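Local structure of lytic polysaccharide monooxygenase (Neurospora crassa, 4QI8) at residues A[136-142]-A[157-163]; A[3-9]-A[62-66]; A[109-113]-A[196-202]; A[75-79]-A[204-209]. The protein probably cleaves cellulose chains oxidatively at an active site that holds a single copper ion, using molecular oxygen and an external reductant. All coordinates share one frame; numbering follows the deposited sequence.

How the interactions relate
Interactions 1 and 4 are buried, interaction 2 is partly buried, and interaction 3 lies at the surface. Strand 134-144 of interaction 1 and strand 76-82 of interaction 4 are neighbours in one sheet, joined by backbone bonds such as R139 to Y79 and E141 to Q77. Interaction 2 belongs to the other sheet and meets interaction 1 where S159 OG pairs with F4 O and Y64 OH. Interactions 3 and 4 use successive parts of the C-terminal loop and touch at F109 and Y204. The chemistry follows the place: backbone ladders within the sheets, side-chain amides where loop meets sheet in interaction 4, and bridging waters in interaction 3.

Interaction 1 of 4, residues A[136-142]-A[157-163]; sequences YLLRAEH and YISCAQL
L138 and L163 lean across one another, L138 CB lying 3.9 Å from L163 CD1, on one face of a long antiparallel beta hairpin, strands 134-144 and 155-166, in the beta-sandwich of this AA9 enzyme. The short segments run at 156°, and four pairs, Y136-L163, L138-A161, A140-S159 and H142-Y157, each contribute two backbone hydrogen bonds. The small side chains of A140 and A161 share this face, where Y64 of strand 61-67 packs on both.

The other face carries longer side chains. L137 and Q162 rise from it in parallel, with L137 CD2 4.0 Å from Q162 CG; the extended glutamine then takes its amide on to R21 and T53. C160 SG, in a disulfide with C42, sits 3.8 Å from R139 CB. With CG anti to the backbone N (chi1 175°) and the chain extended to NE, R139 slants across I158, its NH2 3.7 Å from I158 CD1. The same NH2 makes a salt bridge of 2.8 Å to E141 OE2, which it meets from above the carboxylate, 63° out of plane. E141 OE1 is held separately by Y185 and Q77, which helps fix this buried carboxylate.

At the far end Y157, a member of the copper site with H1 and H72, has its OH hydrogen-bonded to Q155 and its ring edge toward the partner strand, Y157 CD2 lying 3.8 Å from H142 O.

Interaction 2 of 4, residues A[3-9]-A[62-66]; sequences TFPKVWA and ITYGA
W8 and T63 pair through both of their backbone groups: W8 N donates to T63 O at 2.9 Å, and T63 N returns a bond of 2.8 Å to W8 O. Farther along, G65 N reaches K6 O at 2.8 Å with an N-H...O angle of 169°. P5 has no N-H to offer, and G65 O is instead approached by carbon, with F4 CA at 3.2 Å and P5 CD at 3.3 Å. F4 O turns inward and is bonded by S159 OG, which also pairs with Y64 OH; the Y64 ring brings its edge to the same carbonyl. K6 NZ is met by D16 in a salt bridge.

Apolar contacts fill in between. The W8 side chain, at chi1 67°, folds its indole over T63, whose CG2 stands 3.8 Å from the centroid of the six-membered ring and 25° off its normal, a CH-pi contact. F4 CE1 lies 3.6 Å from A66 CB.

Strand 3-8 forms an edge of the three-stranded sheet, while the central strand 61-67 bonds on its other side to strand 122-126. From strands 3-8 and 61-67, F4 and Y64 reach between the two sheets of the beta-sandwich to strand 134-144, touching H142 and L138 respectively.

Interaction 3 of 4, residues A[109-113]-A[196-202]; sequences FGSQL and INYPVPT
I196 O takes a hydrogen bond of 2.7 Å from a water that in turn accepts L113 N at 2.9 Å. One solvent molecule thus joins, backbone to backbone, the turn between the short strands 108-109 and 113-114 and the long loop that follows strand 178-179. A second water donates to both G110 O, at 2.9 Å, and P201 O, at 2.8 Å, and lies at the edge of the F109 ring, in its plane. That ring also has T202 O above one face, 3.5 Å from its plane and offset toward the rim.

L113 supplies the apolar centre: L113 CD1 is 4.0 Å from I196 CB and L113 CD2 is 4.0 Å from V200 CG1, leucine and valine running antiparallel alongside one another, and both methyls also reach P201. At the outer side Q112, its chain bent at chi2 (-66°), crosses Y198 near the hydroxyl end of the ring; the orientation of its amide is uncertain.

I196 continues inward onto P73 and L145, its side chain about 5 Å from that of H146, which probably belongs to the O2 site. With its two clear polar links both running through water and acting on backbone atoms, this surface contact includes solvent as a structural component, around a small hydrophobic core at L113.

Interaction 4 of 4, residues A[75-79]-A[204-209]; sequences PMQFY and YKNPGP
Q77 and N206 make the main polar link between strand 76-82 and the C-terminal loop; the end-to-end CA directions of segments 75-79 and 204-209 differ by 7°. N206 ND2 donates to Q77 OE1 at 2.9 Å with an N-H...O angle of 153°; the donor lies in the carbonyl plane, and the two amide planes are inclined to each other. Q77 has CG anti to its carbonyl carbon (chi1 -43°), and the extended chain beyond carries the amide out to N206. On the other branch, Q77 NE2 makes a weak bond of 3.3 Å to P207 O, and a hydrogen bond to E141 OE1 on the neighbouring strand. Outside the pair, N206 ND2 also bonds E105 O, N206 OD1 accepts from Q106, and K101 NZ reaches P207 O.

Two apolar contacts involve prolines. P75 crosses Y204 at about a right angle, P75 CG lying 4.0 Å from Y204 CE2. P209 and Y79 come at each other from opposite directions, P209 CD at the ring edge, in plane, 3.8 Å from Y79 CE2.

Hydroxyls meet carbon in van der Waals contact: P75 CG is 3.5 Å from Y204 OH, which is hydrogen-bonded to G191 O, and G208 CA is 3.7 Å from Y79 OH, bonded to Y185.

Both polar atoms of each buried amide therefore have partners. The bonding fixes which way the Q77 amide is turned, and side chains hold the loop to the sheet, with prolines contributing on both sides.

Interaction 1 of 4, residues A[136-142]-A[157-163]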
loop_
_atom_site.group_PDB
_atom_site.type_symbol
_atom_site.label_atom_id
_atom_site.label_comp_id
_atom_site.label_asym_id
_atom_site.label_seq_id
_atom_site.Cartn_x
_atom_site.Cartn_y
_atom_site.Cartn_z
ATOM N N TYR A 136 2.716 -13.409 -3.810
ATOM C CA TYR A 136 2.198 -12.061 -4.013
ATOM C C TYR A 136 3.075 -11.020 -3.336
ATOM O O TYR A 136 3.684 -11.287 -2.290
ATOM C CB TYR A 136 0.813 -11.902 -3.383
ATOM C CG TYR A 136 -0.358 -12.491 -4.137
ATOM C CD1 TYR A 136 -0.626 -13.859 -4.101
ATOM C CD2 TYR A 136 -1.222 -11.674 -4.850
ATOM C CE1 TYR A 136 -1.711 -14.393 -4.772
ATOM C CE2 TYR A 136 -2.314 -12.194 -5.519
ATOM C CZ TYR A 136 -2.561 -13.549 -5.466
ATOM O OH TYR A 136 -3.657 -14.028 -6.152
ATOM N N LEU A 137 3.093 -9.817 -3.910
ATOM C CA LEU A 137 3.515 -8.639 -3.184
ATOM C C LEU A 137 2.288 -7.933 -2.632
ATOM O O LEU A 137 1.267 -7.813 -3.324
ATOM C CB LEU A 137 4.275 -7.683 -4.097
ATOM C CG LEU A 137 5.555 -8.262 -4.697
ATOM C CD1 LEU A 137 6.169 -7.289 -5.697
ATOM C CD2 LEU A 137 6.552 -8.580 -3.607
ATOM N N LEU A 138 2.414 -7.449 -1.395
ATOM C CA LEU A 138 1.406 -6.618 -0.755
ATOM C C LEU A 138 2.015 -5.248 -0.528
ATOM O O LEU A 138 2.950 -5.106 0.258
ATOM C CB LEU A 138 0.956 -7.229 0.568
ATOM C CG LEU A 138 0.008 -6.377 1.419
ATOM C CD1 LEU A 138 -1.329 -6.100 0.744
ATOM C CD2 LEU A 138 -0.202 -7.052 2.754
ATOM N N ARG A 139 1.521 -4.263 -1.269
ATOM C CA ARG A 139 2.003 -2.893 -1.180
ATOM C C ARG A 139 1.152 -2.119 -0.184
ATOM O O ARG A 139 -0.071 -2.062 -0.312
ATOM C CB ARG A 139 1.949 -2.229 -2.561
ATOM C CG ARG A 139 2.318 -0.759 -2.597
ATOM C CD ARG A 139 2.242 -0.240 -4.024
ATOM N NE ARG A 139 2.569 1.181 -4.122
ATOM C CZ ARG A 139 1.715 2.164 -3.881
ATOM N NH1 ARG A 139 0.454 1.885 -3.563
ATOM N NH2 ARG A 139 2.112 3.425 -3.971
ATOM N N ALA A 140 1.826 -1.508 0.791
ATOM C CA ALA A 140 1.224 -0.612 1.772
ATOM C C ALA A 140 1.579 0.810 1.404
ATOM O O ALA A 140 2.737 1.090 1.101
ATOM C CB ALA A 140 1.778 -0.914 3.150
ATOM N N GLU A 141 0.602 1.708 1.468
ATOM C CA GLU A 141 0.900 3.123 1.386
ATOM C C GLU A 141 0.019 3.924 2.318
ATOM O O GLU A 141 -1.164 3.631 2.497
ATOM C CB GLU A 141 0.792 3.681 -0.035
ATOM C CG GLU A 141 -0.620 3.957 -0.516
ATOM C CD GLU A 141 -0.698 4.364 -1.980
ATOM O OE1 GLU A 141 -1.704 3.978 -2.617
ATOM O OE2 GLU A 141 0.247 5.000 -2.509
ATOM N N HIS A 142 0.632 4.942 2.903
ATOM C CA HIS A 142 -0.096 6.018 3.521
ATOM C C HIS A 142 0.191 7.278 2.718
ATOM O O HIS A 142 1.349 7.548 2.380
ATOM C CB HIS A 142 0.322 6.254 4.968
ATOM C CG HIS A 142 -0.588 7.216 5.638
ATOM N ND1 HIS A 142 -0.187 8.464 6.068
ATOM C CD2 HIS A 142 -1.922 7.143 5.844
ATOM C CE1 HIS A 142 -1.242 9.104 6.534
ATOM N NE2 HIS A 142 -2.305 8.330 6.401
ATOM N N TYR A 157 4.185 7.222 2.012
ATOM C CA TYR A 157 4.979 6.367 2.898
ATOM C C TYR A 157 4.624 4.927 2.520
ATOM O O TYR A 157 3.482 4.517 2.667
ATOM C CB TYR A 157 4.644 6.670 4.368
ATOM C CG TYR A 157 4.936 8.105 4.746
ATOM C CD1 TYR A 157 6.206 8.473 5.202
ATOM C CD2 TYR A 157 3.961 9.098 4.648
ATOM C CE1 TYR A 157 6.493 9.780 5.541
ATOM C CE2 TYR A 157 4.244 10.409 4.995
ATOM C CZ TYR A 157 5.512 10.743 5.437
ATOM O OH TYR A 157 5.840 12.035 5.785
ATOM N N ILE A 158 5.597 4.188 1.988
ATOM C CA ILE A 158 5.354 2.957 1.230
ATOM C C ILE A 158 6.269 1.825 1.676
ATOM O O ILE A 158 7.441 2.066 1.991
ATOM C CB ILE A 158 5.596 3.222 -0.280
ATOM C CG1 ILE A 158 4.556 4.205 -0.822
ATOM C CG2 ILE A 158 5.594 1.930 -1.099
ATOM C CD1 ILE A 158 4.998 4.895 -2.112
ATOM N N SER A 159 5.759 0.593 1.636
ATOM C CA SER A 159 6.630 -0.577 1.558
ATOM C C SER A 159 5.864 -1.711 0.895
ATOM O O SER A 159 4.659 -1.612 0.666
ATOM C CB SER A 159 7.126 -1.015 2.945
ATOM O OG SER A 159 6.056 -1.588 3.670
ATOM N N CYS A 160 6.579 -2.807 0.628
ATOM C CA CYS A 160 5.988 -4.008 0.052
ATOM C C CYS A 160 6.435 -5.269 0.768
ATOM O O CYS A 160 7.623 -5.492 0.962
ATOM C CB CYS A 160 6.379 -4.167 -1.411
ATOM S SG CYS A 160 5.685 -2.898 -2.470
ATOM N N ALA A 161 5.452 -6.098 1.109
ATOM C CA ALA A 161 5.672 -7.387 1.750
ATOM C C ALA A 161 5.605 -8.536 0.756
ATOM O O ALA A 161 4.873 -8.476 -0.230
ATOM C CB ALA A 161 4.647 -7.599 2.849
ATOM N N GLN A 162 6.385 -9.577 1.030
ATOM C CA GLN A 162 6.349 -10.812 0.263
ATOM C C GLN A 162 5.475 -11.829 0.968
ATOM O O GLN A 162 5.736 -12.185 2.122
ATOM C CB GLN A 162 7.765 -11.373 0.046
ATOM C CG GLN A 162 8.639 -10.425 -0.768
ATOM C CD GLN A 162 10.023 -10.932 -1.126
ATOM O OE1 GLN A 162 10.829 -10.178 -1.686
ATOM N NE2 GLN A 162 10.310 -12.204 -0.834
ATOM N N LEU A 163 4.443 -12.288 0.262
ATOM C CA LEU A 163 3.479 -13.268 0.774
ATOM C C LEU A 163 3.410 -14.504 -0.102
ATOM O O LEU A 163 3.627 -14.447 -1.313
ATOM C CB LEU A 163 2.060 -12.688 0.818
ATOM C CG LEU A 163 1.848 -11.371 1.548
ATOM C CD1 LEU A 163 0.368 -11.014 1.510
ATOM C CD2 LEU A 163 2.354 -11.428 2.988
#

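Interaction 2 of 4, residues A[3-9]-A[62-66]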
loop_
_atom_site.group_PDB
_atom_site.type_symbol
_atom_site.label_atom_id
_atom_site.label_comp_id
_atom_site.label_asym_id
_atom_site.label_seq_id
_atom_site.Cartn_x
_atom_site.Cartn_y
_atom_site.Cartn_z
ATOM N N THR A 3 7.880 4.467 8.769
ATOM C CA THR A 3 8.055 3.341 7.879
ATOM C C THR A 3 6.905 2.351 8.078
ATOM O O THR A 3 6.129 2.450 9.022
ATOM C CB THR A 3 9.366 2.620 8.183
ATOM O OG1 THR A 3 9.279 2.106 9.507
ATOM C CG2 THR A 3 10.585 3.546 8.044
ATOM N N PHE A 4 6.833 1.385 7.170
ATOM C CA PHE A 4 5.948 0.228 7.289
ATOM C C PHE A 4 6.815 -1.033 7.240
ATOM O O PHE A 4 6.960 -1.667 6.196
ATOM C CB PHE A 4 4.870 0.252 6.201
ATOM C CG PHE A 4 3.855 1.328 6.411
ATOM C CD1 PHE A 4 2.807 1.129 7.288
ATOM C CD2 PHE A 4 3.938 2.540 5.744
ATOM C CE1 PHE A 4 1.879 2.120 7.521
ATOM C CE2 PHE A 4 3.000 3.537 5.987
ATOM C CZ PHE A 4 1.969 3.317 6.864
ATOM N N PRO A 5 7.450 -1.378 8.373
ATOM C CA PRO A 5 8.552 -2.346 8.310
ATOM C C PRO A 5 8.189 -3.809 8.569
ATOM O O PRO A 5 9.051 -4.671 8.433
ATOM C CB PRO A 5 9.480 -1.845 9.413
ATOM C CG PRO A 5 8.511 -1.339 10.461
ATOM C CD PRO A 5 7.392 -0.695 9.679
ATOM N N LYS A 6 6.945 -4.084 8.946
ATOM C CA LYS A 6 6.547 -5.404 9.422
ATOM C C LYS A 6 5.199 -5.805 8.900
ATOM O O LYS A 6 4.312 -4.974 8.769
ATOM C CB LYS A 6 6.376 -5.398 10.947
ATOM C CG LYS A 6 7.615 -5.229 11.760
ATOM C CD LYS A 6 7.254 -5.490 13.214
ATOM C CE LYS A 6 8.309 -5.044 14.227
ATOM N NZ LYS A 6 9.511 -5.918 14.353
ATOM N N VAL A 7 5.043 -7.106 8.663
ATOM C CA VAL A 7 3.734 -7.700 8.495
ATOM C C VAL A 7 3.705 -8.994 9.294
ATOM O O VAL A 7 4.734 -9.649 9.465
ATOM C CB VAL A 7 3.404 -7.926 7.007
ATOM C CG1 VAL A 7 4.350 -8.931 6.387
ATOM C CG2 VAL A 7 1.968 -8.368 6.835
ATOM N N TRP A 8 2.536 -9.351 9.804
ATOM C CA TRP A 8 2.428 -10.607 10.518
ATOM C C TRP A 8 1.025 -11.137 10.454
ATOM O O TRP A 8 0.092 -10.433 10.078
ATOM C CB TRP A 8 2.939 -10.471 11.961
ATOM C CG TRP A 8 2.153 -9.595 12.901
ATOM C CD1 TRP A 8 1.172 -9.995 13.747
ATOM C CD2 TRP A 8 2.330 -8.191 13.130
ATOM N NE1 TRP A 8 0.714 -8.930 14.484
ATOM C CE2 TRP A 8 1.410 -7.808 14.121
ATOM C CE3 TRP A 8 3.168 -7.222 12.592
ATOM C CZ2 TRP A 8 1.304 -6.492 14.579
ATOM C CZ3 TRP A 8 3.072 -5.915 13.056
ATOM C CH2 TRP A 8 2.145 -5.565 14.032
ATOM N N ALA A 9 0.905 -12.408 10.805
ATOM C CA ALA A 9 -0.363 -13.108 10.819
ATOM C C ALA A 9 -0.653 -13.598 12.240
ATOM O O ALA A 9 -0.882 -12.792 13.136
ATOM C CB ALA A 9 -0.325 -14.265 9.836
ATOM N N ILE A 62 -4.472 -10.168 8.012
ATOM C CA ILE A 62 -3.139 -10.069 8.582
ATOM C C ILE A 62 -2.927 -8.641 9.047
ATOM O O ILE A 62 -3.837 -7.817 8.983
ATOM C CB ILE A 62 -2.074 -10.511 7.577
ATOM C CG1 ILE A 62 -2.086 -9.623 6.332
ATOM C CG2 ILE A 62 -2.320 -11.961 7.184
ATOM C CD1 ILE A 62 -1.020 -9.974 5.311
ATOM N N THR A 63 -1.738 -8.347 9.538
ATOM C CA THR A 63 -1.504 -7.041 10.129
ATOM C C THR A 63 -0.256 -6.429 9.508
ATOM O O THR A 63 0.772 -7.085 9.446
ATOM C CB THR A 63 -1.351 -7.155 11.665
ATOM O OG1 THR A 63 -2.528 -7.739 12.236
ATOM C CG2 THR A 63 -1.131 -5.793 12.284
ATOM N N TYR A 64 -0.373 -5.187 9.038
ATOM C CA TYR A 64 0.765 -4.428 8.523
ATOM C C TYR A 64 1.111 -3.366 9.560
ATOM O O TYR A 64 0.256 -2.568 9.941
ATOM C CB TYR A 64 0.431 -3.783 7.167
ATOM C CG TYR A 64 1.554 -3.825 6.156
ATOM C CD1 TYR A 64 2.779 -3.234 6.424
ATOM C CD2 TYR A 64 1.393 -4.446 4.922
ATOM C CE1 TYR A 64 3.817 -3.277 5.488
ATOM C CE2 TYR A 64 2.422 -4.487 3.995
ATOM C CZ TYR A 64 3.628 -3.895 4.273
ATOM O OH TYR A 64 4.623 -3.932 3.324
ATOM N N GLY A 65 2.356 -3.380 10.015
ATOM C CA GLY A 65 2.801 -2.472 11.049
ATOM C C GLY A 65 3.462 -1.217 10.512
ATOM O O GLY A 65 4.113 -1.251 9.463
ATOM N N ALA A 66 3.292 -0.121 11.250
ATOM C CA ALA A 66 3.968 1.155 11.021
ATOM C C ALA A 66 4.967 1.414 12.144
ATOM O O ALA A 66 4.834 0.864 13.242
ATOM C CB ALA A 66 2.955 2.291 11.004
#

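Interaction 3 of 4, residues A[109-113]-A[196-202]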
loop_
_atom_site.group_PDB
_atom_site.type_symbol
_atom_site.label_atom_id
_atom_site.label_comp_id
_atom_site.label_asym_id
_atom_site.label_seq_id
_atom_site.Cartn_x
_atom_site.Cartn_y
_atom_site.Cartn_z
ATOM N N PHE A 109 -16.330 12.980 7.162
ATOM C CA PHE A 109 -16.532 14.343 6.704
ATOM C C PHE A 109 -17.241 15.156 7.759
ATOM O O PHE A 109 -18.401 14.911 8.079
ATOM C CB PHE A 109 -17.333 14.338 5.406
ATOM C CG PHE A 109 -16.627 13.639 4.285
ATOM C CD1 PHE A 109 -15.624 14.283 3.575
ATOM C CD2 PHE A 109 -16.955 12.340 3.943
ATOM C CE1 PHE A 109 -14.952 13.629 2.555
ATOM C CE2 PHE A 109 -16.289 11.690 2.919
ATOM C CZ PHE A 109 -15.292 12.341 2.225
ATOM N N GLY A 110 -16.528 16.127 8.305
ATOM C CA GLY A 110 -17.092 17.040 9.272
ATOM C C GLY A 110 -16.482 18.408 9.076
ATOM O O GLY A 110 -16.091 18.768 7.959
ATOM N N SER A 111 -16.374 19.165 10.162
ATOM C CA SER A 111 -15.766 20.489 10.112
ATOM C C SER A 111 -14.345 20.392 9.582
ATOM O O SER A 111 -13.858 21.315 8.955
ATOM C CB SER A 111 -15.757 21.138 11.494
ATOM O OG SER A 111 -15.069 20.335 12.433
ATOM N N GLN A 112 -13.686 19.279 9.871
ATOM C CA GLN A 112 -12.447 18.893 9.212
ATOM C C GLN A 112 -12.601 17.453 8.776
ATOM O O GLN A 112 -13.556 16.786 9.170
ATOM C CB GLN A 112 -11.259 19.022 10.162
ATOM C CG GLN A 112 -10.806 20.453 10.364
ATOM C CD GLN A 112 -10.231 21.050 9.093
ATOM O OE1 GLN A 112 -10.930 21.725 8.346
ATOM N NE2 GLN A 112 -8.957 20.788 8.836
ATOM N N LEU A 113 -11.683 16.982 7.943
ATOM C CA LEU A 113 -11.614 15.568 7.630
ATOM C C LEU A 113 -10.902 14.870 8.779
ATOM O O LEU A 113 -9.865 15.334 9.237
ATOM C CB LEU A 113 -10.846 15.339 6.325
ATOM C CG LEU A 113 -11.408 16.007 5.068
ATOM C CD1 LEU A 113 -10.598 15.565 3.871
ATOM C CD2 LEU A 113 -12.885 15.703 4.873
ATOM N N ILE A 196 -6.977 19.878 1.875
ATOM C CA ILE A 196 -7.879 19.208 2.823
ATOM C C ILE A 196 -8.261 20.117 3.968
ATOM O O ILE A 196 -9.029 19.727 4.833
ATOM C CB ILE A 196 -7.311 17.865 3.375
ATOM C CG1 ILE A 196 -6.050 18.102 4.202
ATOM C CG2 ILE A 196 -7.062 16.892 2.241
ATOM C CD1 ILE A 196 -5.626 16.895 5.003
ATOM N N ASN A 197 -7.750 21.328 3.986
ATOM C CA ASN A 197 -7.872 22.146 5.156
ATOM C C ASN A 197 -9.132 23.012 4.998
ATOM O O ASN A 197 -10.234 22.560 5.324
ATOM C CB ASN A 197 -6.542 22.876 5.362
ATOM C CG ASN A 197 -5.383 21.886 5.563
ATOM O OD1 ASN A 197 -4.376 21.872 4.816
ATOM N ND2 ASN A 197 -5.523 21.048 6.554
ATOM N N TYR A 198 -9.000 24.213 4.483
ATOM C CA TYR A 198 -10.171 25.100 4.348
ATOM C C TYR A 198 -10.184 25.771 2.987
ATOM O O TYR A 198 -9.182 26.242 2.578
ATOM C CB TYR A 198 -10.155 26.167 5.440
ATOM C CG TYR A 198 -10.363 25.602 6.815
ATOM C CD1 TYR A 198 -11.634 25.358 7.302
ATOM C CD2 TYR A 198 -9.285 25.285 7.619
ATOM C CE1 TYR A 198 -11.840 24.819 8.550
ATOM C CE2 TYR A 198 -9.478 24.750 8.868
ATOM C CZ TYR A 198 -10.762 24.512 9.334
ATOM O OH TYR A 198 -10.928 23.968 10.588
ATOM N N PRO A 199 -11.321 25.835 2.311
ATOM C CA PRO A 199 -12.571 25.171 2.681
ATOM C C PRO A 199 -12.364 23.674 2.724
ATOM O O PRO A 199 -11.591 23.116 1.950
ATOM C CB PRO A 199 -13.522 25.530 1.539
ATOM C CG PRO A 199 -12.940 26.701 0.896
ATOM C CD PRO A 199 -11.467 26.579 1.050
ATOM N N VAL A 200 -13.032 23.032 3.664
ATOM C CA VAL A 200 -12.876 21.609 3.830
ATOM C C VAL A 200 -13.596 20.900 2.714
ATOM O O VAL A 200 -14.718 21.261 2.374
ATOM C CB VAL A 200 -13.435 21.144 5.163
ATOM C CG1 VAL A 200 -13.055 19.693 5.441
ATOM C CG2 VAL A 200 -12.883 22.003 6.225
ATOM N N PRO A 201 -12.957 19.894 2.123
ATOM C CA PRO A 201 -13.701 19.093 1.154
ATOM C C PRO A 201 -14.876 18.379 1.799
ATOM O O PRO A 201 -14.861 18.103 2.999
ATOM C CB PRO A 201 -12.666 18.069 0.680
ATOM C CG PRO A 201 -11.344 18.722 0.931
ATOM C CD PRO A 201 -11.532 19.515 2.182
ATOM N N THR A 202 -15.885 18.076 0.996
ATOM C CA THR A 202 -17.029 17.302 1.459
ATOM C C THR A 202 -17.042 15.916 0.832
ATOM O O THR A 202 -17.943 15.119 1.087
ATOM C CB THR A 202 -18.348 18.014 1.140
ATOM O OG1 THR A 202 -18.424 18.280 -0.265
ATOM C CG2 THR A 202 -18.432 19.322 1.902
HETATM O O HOH W 1 -16.382 17.628 5.269
HETATM O O HOH W 2 -9.251 18.431 7.202
#

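Interaction 4 of 4, residues A[75-79]-A[204-209]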
loop_
_atom_site.group_PDB
_atom_site.type_symbol
_atom_site.label_atom_id
_atom_site.label_comp_id
_atom_site.label_asym_id
_atom_site.label_seq_id
_atom_site.Cartn_x
_atom_site.Cartn_y
_atom_site.Cartn_z
ATOM N N PRO A 75 -5.157 8.941 3.609
ATOM C CA PRO A 75 -5.599 7.547 3.526
ATOM C C PRO A 75 -4.488 6.501 3.515
ATOM O O PRO A 75 -3.455 6.673 2.867
ATOM C CB PRO A 75 -6.303 7.504 2.172
ATOM C CG PRO A 75 -5.526 8.479 1.357
ATOM C CD PRO A 75 -5.238 9.611 2.298
ATOM N N MET A 76 -4.742 5.403 4.221
ATOM C CA MET A 76 -4.073 4.143 3.923
ATOM C C MET A 76 -4.700 3.492 2.699
ATOM O O MET A 76 -5.928 3.510 2.530
ATOM C CB MET A 76 -4.210 3.153 5.077
ATOM C CG MET A 76 -3.488 3.540 6.334
ATOM S SD MET A 76 -1.688 3.648 6.158
ATOM C CE MET A 76 -1.285 2.019 5.612
ATOM N N GLN A 77 -3.867 2.863 1.875
ATOM C CA GLN A 77 -4.344 2.038 0.762
ATOM C C GLN A 77 -3.442 0.811 0.656
ATOM O O GLN A 77 -2.244 0.889 0.939
ATOM C CB GLN A 77 -4.372 2.819 -0.559
ATOM C CG GLN A 77 -4.935 4.219 -0.407
ATOM C CD GLN A 77 -5.362 4.897 -1.698
ATOM O OE1 GLN A 77 -6.339 5.643 -1.704
ATOM N NE2 GLN A 77 -4.635 4.666 -2.781
ATOM N N PHE A 78 -4.023 -0.315 0.247
ATOM C CA PHE A 78 -3.279 -1.559 0.065
ATOM C C PHE A 78 -3.582 -2.174 -1.292
ATOM O O PHE A 78 -4.733 -2.182 -1.742
ATOM C CB PHE A 78 -3.622 -2.583 1.166
ATOM C CG PHE A 78 -3.180 -2.175 2.546
ATOM C CD1 PHE A 78 -1.873 -2.395 2.964
ATOM C CD2 PHE A 78 -4.067 -1.569 3.426
ATOM C CE1 PHE A 78 -1.471 -2.026 4.225
ATOM C CE2 PHE A 78 -3.651 -1.181 4.686
ATOM C CZ PHE A 78 -2.355 -1.408 5.081
ATOM N N TYR A 79 -2.544 -2.719 -1.922
ATOM C CA TYR A 79 -2.649 -3.374 -3.213
ATOM C C TYR A 79 -1.944 -4.724 -3.158
ATOM O O TYR A 79 -0.954 -4.896 -2.437
ATOM C CB TYR A 79 -1.969 -2.566 -4.308
ATOM C CG TYR A 79 -2.555 -1.221 -4.676
ATOM C CD1 TYR A 79 -2.425 -0.118 -3.845
ATOM C CD2 TYR A 79 -3.203 -1.043 -5.902
ATOM C CE1 TYR A 79 -2.933 1.131 -4.225
ATOM C CE2 TYR A 79 -3.687 0.193 -6.290
ATOM C CZ TYR A 79 -3.560 1.268 -5.455
ATOM O OH TYR A 79 -4.038 2.484 -5.872
ATOM N N TYR A 204 -13.923 12.901 -1.039
ATOM C CA TYR A 204 -12.510 12.591 -1.232
ATOM C C TYR A 204 -12.382 11.465 -2.249
ATOM O O TYR A 204 -12.901 10.371 -2.040
ATOM C CB TYR A 204 -11.804 12.207 0.090
ATOM C CG TYR A 204 -10.363 11.830 -0.178
ATOM C CD1 TYR A 204 -9.449 12.799 -0.540
ATOM C CD2 TYR A 204 -9.930 10.506 -0.130
ATOM C CE1 TYR A 204 -8.140 12.470 -0.847
ATOM C CE2 TYR A 204 -8.627 10.169 -0.444
ATOM C CZ TYR A 204 -7.738 11.152 -0.802
ATOM O OH TYR A 204 -6.465 10.790 -1.146
ATOM N N LYS A 205 -11.689 11.735 -3.350
ATOM C CA LYS A 205 -11.498 10.732 -4.381
ATOM C C LYS A 205 -10.138 10.057 -4.215
ATOM O O LYS A 205 -9.106 10.597 -4.611
ATOM C CB LYS A 205 -11.571 11.377 -5.763
ATOM C CG LYS A 205 -11.460 10.389 -6.918
ATOM C CD LYS A 205 -12.570 9.370 -6.880
ATOM C CE LYS A 205 -12.499 8.407 -8.054
ATOM N NZ LYS A 205 -13.539 7.351 -7.898
ATOM N N ASN A 206 -10.122 8.863 -3.628
ATOM C CA ASN A 206 -8.862 8.142 -3.490
ATOM C C ASN A 206 -8.205 7.970 -4.848
ATOM O O ASN A 206 -8.878 7.640 -5.822
ATOM C CB ASN A 206 -9.091 6.746 -2.929
ATOM C CG ASN A 206 -9.674 6.766 -1.544
ATOM O OD1 ASN A 206 -10.882 6.933 -1.373
ATOM N ND2 ASN A 206 -8.822 6.604 -0.537
ATOM N N PRO A 207 -6.878 8.116 -4.919
ATOM C CA PRO A 207 -6.220 7.849 -6.193
ATOM C C PRO A 207 -6.155 6.353 -6.459
ATOM O O PRO A 207 -6.222 5.516 -5.548
ATOM C CB PRO A 207 -4.829 8.464 -6.002
ATOM C CG PRO A 207 -4.576 8.312 -4.554
ATOM C CD PRO A 207 -5.915 8.521 -3.885
ATOM N N GLY A 208 -6.044 6.030 -7.736
ATOM C CA GLY A 208 -5.931 4.659 -8.167
ATOM C C GLY A 208 -7.260 4.029 -8.546
ATOM O O GLY A 208 -8.311 4.674 -8.547
ATOM N N PRO A 209 -7.218 2.731 -8.842
ATOM C CA PRO A 209 -8.382 2.001 -9.334
ATOM C C PRO A 209 -9.381 1.714 -8.239
ATOM O O PRO A 209 -9.135 1.962 -7.061
ATOM C CB PRO A 209 -7.766 0.711 -9.868
ATOM C CG PRO A 209 -6.556 0.502 -8.999
ATOM C CD PRO A 209 -6.011 1.882 -8.784
#